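Putative alpha-L-fucosidase (Bacteroides thetaiotaomicron, PDB 3EYP) probably acts as an alpha-L-fucosidase of glycosyl hydrolase family 29, with a TIM-barrel domain joined to an F5/8 type C domain. Local coordinates at residues Q58-L63 with R107-A112; L83-Y88 with S155-I160; N19-A24 with I419-I424. All coordinates share one frame; numbering follows the deposited sequence.

Contact 1: residues Q58-L63 with R107-A112; sequences QWMQTL and REFVDA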
loop_
_atom_site.group_PDB
_atom_site.type_symbol
_atom_site.label_atom_id
_atom_site.label_comp_id
_atom_site.label_asym_id
_atom_site.label_seq_id
_atom_site.Cartn_x
_atom_site.Cartn_y
_atom_site.Cartn_z
ATOM N N GLN A 58 19.487 -10.237 3.833
ATOM C CA GLN A 58 18.722 -11.351 3.250
ATOM C C GLN A 58 17.273 -10.871 2.989
ATOM O O GLN A 58 16.660 -11.183 1.975
ATOM C CB GLN A 58 18.734 -12.588 4.116
ATOM C CG GLN A 58 18.071 -13.785 3.462
ATOM C CD GLN A 58 16.750 -14.155 4.076
ATOM O OE1 GLN A 58 16.248 -13.456 4.936
ATOM N NE2 GLN A 58 16.179 -15.260 3.638
ATOM N N TRP A 59 16.760 -10.098 3.932
ATOM C CA TRP A 59 15.395 -9.568 3.847
ATOM C C TRP A 59 15.359 -8.654 2.654
ATOM O O TRP A 59 14.388 -8.687 1.929
ATOM C CB TRP A 59 14.951 -8.782 5.066
ATOM C CG TRP A 59 15.073 -9.434 6.402
ATOM C CD1 TRP A 59 15.589 -10.675 6.687
ATOM C CD2 TRP A 59 14.743 -8.846 7.634
ATOM N NE1 TRP A 59 15.559 -10.910 8.009
ATOM C CE2 TRP A 59 15.038 -9.807 8.640
ATOM C CE3 TRP A 59 14.160 -7.630 7.994
ATOM C CZ2 TRP A 59 14.816 -9.571 10.002
ATOM C CZ3 TRP A 59 13.941 -7.377 9.358
ATOM C CH2 TRP A 59 14.250 -8.367 10.354
ATOM N N MET A 60 16.406 -7.835 2.475
ATOM C CA MET A 60 16.408 -6.836 1.388
ATOM C C MET A 60 16.510 -7.537 0.040
ATOM O O MET A 60 15.981 -7.087 -0.950
ATOM C CB MET A 60 17.524 -5.803 1.482
ATOM C CG MET A 60 17.477 -4.756 2.627
ATOM S SD MET A 60 15.888 -4.075 3.121
ATOM C CE MET A 60 15.784 -4.606 4.806
ATOM N N GLN A 61 17.177 -8.656 0.006
ATOM C CA GLN A 61 17.311 -9.416 -1.285
ATOM C C GLN A 61 15.962 -9.972 -1.712
ATOM O O GLN A 61 15.576 -9.974 -2.891
ATOM C CB GLN A 61 18.351 -10.525 -1.144
ATOM C CG GLN A 61 19.761 -10.004 -1.011
ATOM C CD GLN A 61 20.689 -10.914 -0.211
ATOM O OE1 GLN A 61 20.483 -12.122 -0.132
ATOM N NE2 GLN A 61 21.746 -10.316 0.379
ATOM N N THR A 62 15.196 -10.369 -0.713
ATOM C CA THR A 62 13.800 -10.782 -0.953
ATOM C C THR A 62 13.001 -9.656 -1.662
ATOM O O THR A 62 12.305 -9.873 -2.652
ATOM C CB THR A 62 13.117 -11.276 0.343
ATOM O OG1 THR A 62 13.720 -12.531 0.731
ATOM C CG2 THR A 62 11.582 -11.515 0.157
ATOM N N LEU A 63 13.129 -8.471 -1.119
ATOM C CA LEU A 63 12.419 -7.309 -1.622
ATOM C C LEU A 63 12.908 -6.907 -2.976
ATOM O O LEU A 63 12.119 -6.475 -3.807
ATOM C CB LEU A 63 12.522 -6.114 -0.690
ATOM C CG LEU A 63 11.972 -6.348 0.717
ATOM C CD1 LEU A 63 11.868 -5.043 1.463
ATOM C CD2 LEU A 63 10.608 -7.171 0.752
ATOM N N ARG A 107 18.798 -0.906 13.934
ATOM C CA ARG A 107 20.076 -0.528 13.303
ATOM C C ARG A 107 20.360 -1.390 12.069
ATOM O O ARG A 107 20.543 -0.886 10.994
ATOM C CB ARG A 107 21.244 -0.668 14.274
ATOM C CG ARG A 107 22.587 -0.020 13.844
ATOM C CD ARG A 107 22.468 1.424 13.334
ATOM N NE ARG A 107 22.208 2.334 14.454
ATOM C CZ ARG A 107 21.702 3.551 14.345
ATOM N NH1 ARG A 107 21.425 4.059 13.167
ATOM N NH2 ARG A 107 21.488 4.282 15.424
ATOM N N GLU A 108 20.457 -2.692 12.260
ATOM C CA GLU A 108 20.678 -3.658 11.160
ATOM C C GLU A 108 19.717 -3.449 9.981
ATOM O O GLU A 108 20.087 -3.459 8.802
ATOM C CB GLU A 108 20.595 -5.097 11.696
ATOM C CG GLU A 108 21.653 -5.315 12.813
ATOM C CD GLU A 108 22.103 -6.740 13.050
ATOM O OE1 GLU A 108 21.959 -7.607 12.163
ATOM O OE2 GLU A 108 22.694 -6.959 14.139
ATOM N N PHE A 109 18.456 -3.321 10.344
ATOM C CA PHE A 109 17.378 -3.046 9.400
ATOM C C PHE A 109 17.612 -1.805 8.549
ATOM O O PHE A 109 17.671 -1.886 7.310
ATOM C CB PHE A 109 16.013 -2.994 10.132
ATOM C CG PHE A 109 14.867 -2.569 9.249
ATOM C CD1 PHE A 109 14.374 -3.405 8.234
ATOM C CD2 PHE A 109 14.282 -1.344 9.428
ATOM C CE1 PHE A 109 13.332 -2.982 7.421
ATOM C CE2 PHE A 109 13.266 -0.935 8.628
ATOM C CZ PHE A 109 12.790 -1.771 7.619
ATOM N N VAL A 110 17.714 -0.651 9.202
ATOM C CA VAL A 110 17.934 0.602 8.470
ATOM C C VAL A 110 19.274 0.623 7.748
ATOM O O VAL A 110 19.389 1.266 6.705
ATOM C CB VAL A 110 17.808 1.938 9.290
ATOM C CG1 VAL A 110 16.427 2.093 9.910
ATOM C CG2 VAL A 110 18.892 2.069 10.310
ATOM N N ASP A 111 20.259 -0.108 8.245
ATOM C CA ASP A 111 21.560 -0.148 7.541
ATOM C C ASP A 111 21.387 -0.926 6.233
ATOM O O ASP A 111 21.814 -0.486 5.166
ATOM C CB ASP A 111 22.697 -0.731 8.396
ATOM C CG ASP A 111 23.217 0.262 9.433
ATOM O OD1 ASP A 111 22.943 1.474 9.346
ATOM O OD2 ASP A 111 23.882 -0.205 10.376
ATOM N N ALA A 112 20.721 -2.074 6.312
ATOM C CA ALA A 112 20.427 -2.896 5.140
ATOM C C ALA A 112 19.551 -2.106 4.132
ATOM O O ALA A 112 19.743 -2.182 2.918
ATOM C CB ALA A 112 19.739 -4.286 5.528
#
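The rings of Trp59 and Phe109 approach each other obliquely, Trp59 CZ3 lying 4.2 Å from Phe109 CD1, with the two side chains crossing at about a right angle and neither ring laid on the other. In its own plane, the edge of the indole faces Gln58 OE1 of the same helix, and its NE1 is hydrogen-bonded to the carbonyl oxygen of Gly302. The ring of Phe109 is approached obliquely by two groups, Trp59 CZ3 and the methyl of Met60. This is the packing of two neighbouring helices, 56-65 and 105-116, on the outside of the TIM barrel, each followed by a strand of the parallel sheet. Their segment axes come within 10.2 Å and cross at -41°.

Phe109 spans the gap because its CG stands anti to the backbone N (chi1 174°), which carries the ring away from its own helix and brings it nearer the other one. There it also touches Phe26, Ala71 and Leu73, so the ring is shared between the helix pair and strands 22-26 and 70-76 beneath. Met60 makes the largest share of the contact. Its chain bends at chi2 and chi3, folding the methyl back until CE sits 3.9 Å from both CD1 and CE1 of Phe109. The same CE is 4.0 Å from Ala112 CB, so that one methyl touches both the phenyl ring and the alanine. All four residues are buried, and what joins them is apolar contact. The backbones are nearest at Met60 and Ala112, their CA atoms 6.8 Å apart, where the small alanine side chain permits close approach. Here Met60 CG lies 3.7 Å from Ala112 CB and 3.4 Å from Ala112 O.

Contact 2: residues L83-Y88 with S155-I160; sequences LWPSKY and SDYGKI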
loop_
_atom_site.group_PDB
_atom_site.type_symbol
_atom_site.label_atom_id
_atom_site.label_comp_id
_atom_site.label_asym_id
_atom_site.label_seq_id
_atom_site.Cartn_x
_atom_site.Cartn_y
_atom_site.Cartn_z
ATOM N N LEU A 83 12.921 -3.510 19.697
ATOM C CA LEU A 83 13.912 -4.141 18.845
ATOM C C LEU A 83 15.241 -3.343 18.780
ATOM O O LEU A 83 16.173 -3.764 18.121
ATOM C CB LEU A 83 13.375 -4.424 17.427
ATOM C CG LEU A 83 12.377 -5.589 17.282
ATOM C CD1 LEU A 83 12.203 -5.957 15.790
ATOM C CD2 LEU A 83 12.914 -6.802 18.046
ATOM N N TRP A 84 15.263 -2.214 19.491
ATOM C CA TRP A 84 16.459 -1.335 19.568
ATOM C C TRP A 84 16.683 -1.078 21.079
ATOM O O TRP A 84 15.690 -1.126 21.875
ATOM C CB TRP A 84 16.303 -0.020 18.725
ATOM C CG TRP A 84 15.507 1.074 19.372
ATOM C CD1 TRP A 84 15.997 2.219 19.951
ATOM C CD2 TRP A 84 14.097 1.080 19.622
ATOM N NE1 TRP A 84 14.990 2.941 20.516
ATOM C CE2 TRP A 84 13.811 2.255 20.356
ATOM C CE3 TRP A 84 13.055 0.198 19.308
ATOM C CZ2 TRP A 84 12.527 2.602 20.728
ATOM C CZ3 TRP A 84 11.801 0.528 19.693
ATOM C CH2 TRP A 84 11.541 1.727 20.420
ATOM N N PRO A 85 17.950 -0.852 21.488
ATOM C CA PRO A 85 18.317 -0.581 22.898
ATOM C C PRO A 85 17.931 0.844 23.351
ATOM O O PRO A 85 18.776 1.738 23.563
ATOM C CB PRO A 85 19.844 -0.814 22.931
ATOM C CG PRO A 85 20.335 -0.501 21.569
ATOM C CD PRO A 85 19.135 -0.847 20.604
ATOM N N SER A 86 16.626 1.063 23.422
ATOM C CA SER A 86 16.079 2.354 23.881
ATOM C C SER A 86 16.626 2.712 25.252
ATOM O O SER A 86 16.831 1.854 26.102
ATOM C CB SER A 86 14.540 2.349 23.934
ATOM O OG SER A 86 14.086 3.533 24.478
ATOM N N LYS A 87 16.837 3.995 25.442
ATOM C CA LYS A 87 17.271 4.524 26.769
ATOM C C LYS A 87 16.150 4.569 27.734
ATOM O O LYS A 87 16.341 4.961 28.895
ATOM C CB LYS A 87 17.896 5.909 26.631
ATOM C CG LYS A 87 19.087 5.924 25.754
ATOM C CD LYS A 87 19.693 7.346 25.606
ATOM C CE LYS A 87 18.710 8.373 24.950
ATOM N NZ LYS A 87 18.349 8.062 23.489
ATOM N N TYR A 88 14.937 4.210 27.284
ATOM C CA TYR A 88 13.739 4.515 28.051
ATOM C C TYR A 88 12.955 3.332 28.611
ATOM O O TYR A 88 11.921 3.504 29.235
ATOM C CB TYR A 88 12.801 5.439 27.241
ATOM C CG TYR A 88 13.483 6.784 26.988
ATOM C CD1 TYR A 88 13.523 7.753 27.955
ATOM C CD2 TYR A 88 14.161 7.018 25.806
ATOM C CE1 TYR A 88 14.215 8.955 27.736
ATOM C CE2 TYR A 88 14.852 8.177 25.582
ATOM C CZ TYR A 88 14.872 9.152 26.547
ATOM O OH TYR A 88 15.545 10.333 26.287
ATOM N N SER A 155 15.189 10.282 14.931
ATOM C CA SER A 155 16.420 11.067 14.999
ATOM C C SER A 155 17.677 10.308 14.621
ATOM O O SER A 155 18.593 10.869 14.029
ATOM C CB SER A 155 16.625 11.668 16.395
ATOM O OG SER A 155 15.583 12.547 16.804
ATOM N N ASP A 156 17.797 9.068 15.050
ATOM C CA ASP A 156 19.120 8.443 15.088
ATOM C C ASP A 156 19.275 7.280 14.100
ATOM O O ASP A 156 20.285 6.594 14.090
ATOM C CB ASP A 156 19.483 7.939 16.502
ATOM C CG ASP A 156 19.467 9.058 17.571
ATOM O OD1 ASP A 156 19.870 10.204 17.272
ATOM O OD2 ASP A 156 19.029 8.768 18.715
ATOM N N TYR A 157 18.245 7.070 13.309
ATOM C CA TYR A 157 18.162 5.878 12.458
ATOM C C TYR A 157 17.971 6.145 10.983
ATOM O O TYR A 157 17.440 5.335 10.222
ATOM C CB TYR A 157 17.047 4.954 13.025
ATOM C CG TYR A 157 17.486 4.268 14.292
ATOM C CD1 TYR A 157 18.119 3.051 14.255
ATOM C CD2 TYR A 157 17.322 4.886 15.537
ATOM C CE1 TYR A 157 18.560 2.435 15.415
ATOM C CE2 TYR A 157 17.723 4.268 16.667
ATOM C CZ TYR A 157 18.340 3.043 16.611
ATOM O OH TYR A 157 18.785 2.428 17.778
ATOM N N GLY A 158 18.414 7.324 10.569
ATOM C CA GLY A 158 18.377 7.694 9.151
ATOM C C GLY A 158 17.009 8.175 8.669
ATOM O O GLY A 158 16.190 8.535 9.428
ATOM N N LYS A 159 16.802 8.234 7.377
ATOM C CA LYS A 159 15.551 8.854 6.829
ATOM C C LYS A 159 14.454 7.832 6.968
ATOM O O LYS A 159 14.645 6.655 6.644
ATOM C CB LYS A 159 15.655 9.224 5.335
ATOM C CG LYS A 159 14.405 9.993 4.863
ATOM C CD LYS A 159 14.562 10.647 3.490
ATOM C CE LYS A 159 13.445 11.615 3.259
ATOM N NZ LYS A 159 13.609 12.371 2.036
ATOM N N ILE A 160 13.328 8.283 7.482
ATOM C CA ILE A 160 12.182 7.413 7.743
ATOM C C ILE A 160 11.020 7.867 6.824
ATOM O O ILE A 160 10.621 9.048 6.835
ATOM C CB ILE A 160 11.774 7.459 9.239
ATOM C CG1 ILE A 160 12.912 7.095 10.228
ATOM C CG2 ILE A 160 10.479 6.531 9.533
ATOM C CD1 ILE A 160 13.427 5.703 10.184
HETATM O O HOH W 1 18.272 10.085 20.653
#
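Tyr157 pushes its hydroxyl against the indole of Trp84, and this is the tight part of the contact: Tyr157 OH lies 3.5 Å from Trp84 CD1 and 3.6 Å from Trp84 CB. The ring planes stand at 81°, but the approach is oblique, with the centroid of the five-membered ring 5.7 Å from that of the tyrosine. Trp84 CG sits between its backbone N and carbonyl carbon (chi1 80°), which swings the indole across the end of the tyrosine. Ser86 CB covers one indole face, 3.2 Å above the plane and offset toward the rim. Both polar ends are satisfied outside the pair: Tyr157 OH bonds to Asp104, and Trp84 NE1 to Glu152 of helix 139-155.

The two segments are loops of the TIM-barrel domain. Residues 83-88 follow strand 70-76 and lead toward helix 105-116, whereas 155-160 connect helix 139-155 to strand 162-164. Within the first loop Pro85 is the centre of an inverse gamma turn, and Ser86 OG accepts from Tyr88 N to form an ST turn. Val106 of helix 105-116 packs against both Trp84 and Tyr157.

Away from the rings the contact loosens. Lys87 and Asp156 are exposed and do not touch: Lys87 NZ and Asp156 OD2 are 4.9 Å apart, with a water between them. That water donates to Asp156 OD2 at 2.5 Å, but its bond from Lys87 NZ is weak and long at 3.5 Å. The ammonium also forms a salt bridge with the carboxylate of Glu152.

Contact 3: residues N19-A24 with I419-I424; sequences NREMIA and IGHKWI. With GOL (glycerol), chain F.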
loop_
_atom_site.group_PDB
_atom_site.type_symbol
_atom_site.label_atom_id
_atom_site.label_comp_id
_atom_site.label_asym_id
_atom_site.label_seq_id
_atom_site.Cartn_x
_atom_site.Cartn_y
_atom_site.Cartn_z
ATOM N N ASN A 19 3.230 5.994 -5.502
ATOM C CA ASN A 19 4.158 5.542 -6.519
ATOM C C ASN A 19 4.970 4.303 -6.121
ATOM O O ASN A 19 5.557 3.602 -6.968
ATOM C CB ASN A 19 5.105 6.683 -6.907
ATOM C CG ASN A 19 5.871 6.371 -8.177
ATOM O OD1 ASN A 19 5.317 5.828 -9.151
ATOM N ND2 ASN A 19 7.172 6.632 -8.145
ATOM N N ARG A 20 4.974 4.023 -4.829
ATOM C CA ARG A 20 5.706 2.827 -4.304
ATOM C C ARG A 20 5.067 1.514 -4.806
ATOM O O ARG A 20 5.704 0.510 -5.148
ATOM C CB ARG A 20 5.716 2.816 -2.774
ATOM C CG ARG A 20 6.344 4.011 -2.114
ATOM C CD ARG A 20 6.327 3.824 -0.577
ATOM N NE ARG A 20 6.614 5.055 0.135
ATOM C CZ ARG A 20 6.344 5.256 1.428
ATOM N NH1 ARG A 20 5.787 4.319 2.180
ATOM N NH2 ARG A 20 6.633 6.394 1.967
ATOM N N GLU A 21 3.760 1.597 -4.873
ATOM C CA GLU A 21 2.852 0.479 -5.270
ATOM C C GLU A 21 2.759 -0.611 -4.261
ATOM O O GLU A 21 1.677 -0.960 -3.798
ATOM C CB GLU A 21 3.175 -0.045 -6.677
ATOM C CG GLU A 21 2.827 1.031 -7.686
ATOM C CD GLU A 21 2.891 0.624 -9.144
ATOM O OE1 GLU A 21 3.281 -0.520 -9.467
ATOM O OE2 GLU A 21 2.532 1.519 -9.956
ATOM N N MET A 22 3.917 -1.083 -3.842
ATOM C CA MET A 22 4.022 -2.140 -2.811
ATOM C C MET A 22 4.991 -1.714 -1.700
ATOM O O MET A 22 5.943 -0.933 -1.908
ATOM C CB MET A 22 4.528 -3.449 -3.448
ATOM C CG MET A 22 3.510 -4.296 -4.223
ATOM S SD MET A 22 4.037 -5.840 -4.997
ATOM C CE MET A 22 3.998 -6.952 -3.631
ATOM N N ILE A 23 4.732 -2.208 -0.509
ATOM C CA ILE A 23 5.572 -1.978 0.707
ATOM C C ILE A 23 5.717 -3.299 1.467
ATOM O O ILE A 23 4.745 -4.060 1.553
ATOM C CB ILE A 23 4.969 -0.911 1.650
ATOM C CG1 ILE A 23 4.642 0.357 0.905
ATOM C CG2 ILE A 23 5.898 -0.623 2.793
ATOM C CD1 ILE A 23 3.858 1.435 1.746
ATOM N N ALA A 24 6.911 -3.657 1.952
ATOM C CA ALA A 24 6.977 -4.837 2.839
ATOM C C ALA A 24 6.733 -4.526 4.318
ATOM O O ALA A 24 7.103 -3.508 4.808
ATOM C CB ALA A 24 8.287 -5.603 2.667
ATOM N N ILE A 419 -11.189 5.563 -10.954
ATOM C CA ILE A 419 -9.926 5.281 -11.546
ATOM C C ILE A 419 -8.787 5.544 -10.585
ATOM O O ILE A 419 -8.098 4.626 -10.152
ATOM C CB ILE A 419 -9.672 6.046 -12.849
ATOM C CG1 ILE A 419 -10.761 5.729 -13.902
ATOM C CG2 ILE A 419 -8.331 5.612 -13.365
ATOM C CD1 ILE A 419 -10.655 6.551 -15.232
ATOM N N GLY A 420 -8.611 6.796 -10.256
ATOM C CA GLY A 420 -7.476 7.203 -9.449
ATOM C C GLY A 420 -6.109 6.771 -9.982
ATOM O O GLY A 420 -5.792 6.837 -11.186
ATOM N N HIS A 421 -5.301 6.277 -9.059
ATOM C CA HIS A 421 -3.896 5.968 -9.350
ATOM C C HIS A 421 -3.744 4.900 -10.365
ATOM O O HIS A 421 -2.909 4.944 -11.275
ATOM C CB HIS A 421 -3.127 5.563 -8.034
ATOM C CG HIS A 421 -1.695 5.232 -8.273
ATOM N ND1 HIS A 421 -1.196 3.959 -8.102
ATOM C CD2 HIS A 421 -0.655 5.996 -8.695
ATOM C CE1 HIS A 421 0.097 3.958 -8.386
ATOM N NE2 HIS A 421 0.450 5.181 -8.730
ATOM N N LYS A 422 -4.558 3.897 -10.199
ATOM C CA LYS A 422 -4.496 2.709 -11.051
ATOM C C LYS A 422 -5.754 1.898 -10.788
ATOM O O LYS A 422 -6.218 1.814 -9.656
ATOM C CB LYS A 422 -3.270 1.855 -10.722
ATOM C CG LYS A 422 -3.002 0.733 -11.734
ATOM C CD LYS A 422 -1.835 -0.210 -11.222
ATOM C CE LYS A 422 -0.629 0.564 -10.949
ATOM N NZ LYS A 422 0.260 0.758 -12.160
ATOM N N TRP A 423 -6.336 1.391 -11.877
ATOM C CA TRP A 423 -7.429 0.463 -11.775
ATOM C C TRP A 423 -7.185 -0.641 -12.776
ATOM O O TRP A 423 -6.966 -0.375 -13.975
ATOM C CB TRP A 423 -8.811 1.123 -11.980
ATOM C CG TRP A 423 -9.833 0.358 -11.234
ATOM C CD1 TRP A 423 -10.431 -0.790 -11.626
ATOM C CD2 TRP A 423 -10.249 0.607 -9.912
ATOM N NE1 TRP A 423 -11.276 -1.261 -10.631
ATOM C CE2 TRP A 423 -11.169 -0.413 -9.557
ATOM C CE3 TRP A 423 -9.945 1.585 -8.977
ATOM C CZ2 TRP A 423 -11.762 -0.469 -8.318
ATOM C CZ3 TRP A 423 -10.614 1.547 -7.717
ATOM C CH2 TRP A 423 -11.458 0.517 -7.410
ATOM N N ILE A 424 -7.150 -1.870 -12.268
ATOM C CA ILE A 424 -6.967 -3.050 -13.143
ATOM C C ILE A 424 -8.252 -3.807 -13.240
ATOM O O ILE A 424 -8.985 -3.941 -12.254
ATOM C CB ILE A 424 -5.869 -4.001 -12.562
ATOM C CG1 ILE A 424 -4.486 -3.295 -12.569
ATOM C CG2 ILE A 424 -5.881 -5.401 -13.294
ATOM C CD1 ILE A 424 -3.408 -4.009 -11.727
HETATM C C1 GOL F . 3.674 -2.334 -14.174
HETATM O O1 GOL F . 4.554 -2.675 -13.126
HETATM C C2 GOL F . 2.460 -1.711 -13.527
HETATM O O2 GOL F . 2.893 -0.879 -12.454
HETATM C C3 GOL F . 1.635 -2.870 -13.006
HETATM O O3 GOL F . 0.496 -2.392 -12.341
HETATM O O HOH W 2 3.059 4.108 -9.909
#
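Glu21 reaches from the barrel domain to the F5/8 type C domain, meeting His421 and Lys422. From CB, its CG stands anti to the carbonyl carbon (chi1 -68°) and passes 4.1 Å from His421 CE1; the chain then runs extended, and CD comes 4.0 Å from Lys422 CE. The carboxylate divides its work. OE2 forms a salt bridge with Lys422 NZ at 3.3 Å, weak as a hydrogen bond, and a water 2.6 Å from OE2 is shared with Asn19 OD1 and His421 NE2. OE1 takes a weak bond from O2 of a glycerol, probably left from crystallisation; Lys422 NZ donates to the same O2 at 3.1 Å, and to glycerol O3. The carboxylate is turned 77° from the imidazole plane. With an alanine in place of this glutamate, Lys422 would probably lose its salt bridge across the domain boundary, and the water one of its acceptors. Lys422 also has Glu384 of strand 380-385 as a salt-bridge partner, while His421 stacks on Tyr18. Glu21 itself occupies the turn between helix 12-20 and strand 22-26, its side chain against Tyr282 of helix 275-283, facing the loop just before strand 423-432.

Overall arrangement
Contacts 1 and 2 lie inside the TIM-barrel domain, their centres about 16 Å apart, and they touch: Arg107, on helix 105-116 of contact 1, makes a probable hydrogen bond to the backbone of Asp156 and a cation-pi contact with Tyr157. Along the chain their segments alternate, 58-63, 83-88, 107-112, 155-160. Contact 3 encloses both, since it pairs residues 19-24 with 419-424, and it joins this domain to the F5/8 type C domain. Its centre lies about 23 Å from contact 1, and Leu63 packs on Ala24 where helix 56-65 meets strand 22-26. Contacts 2 and 3 are about 30 Å apart, centre to centre, and do not touch. Strand 22-26 thus directly follows the domain-boundary turn.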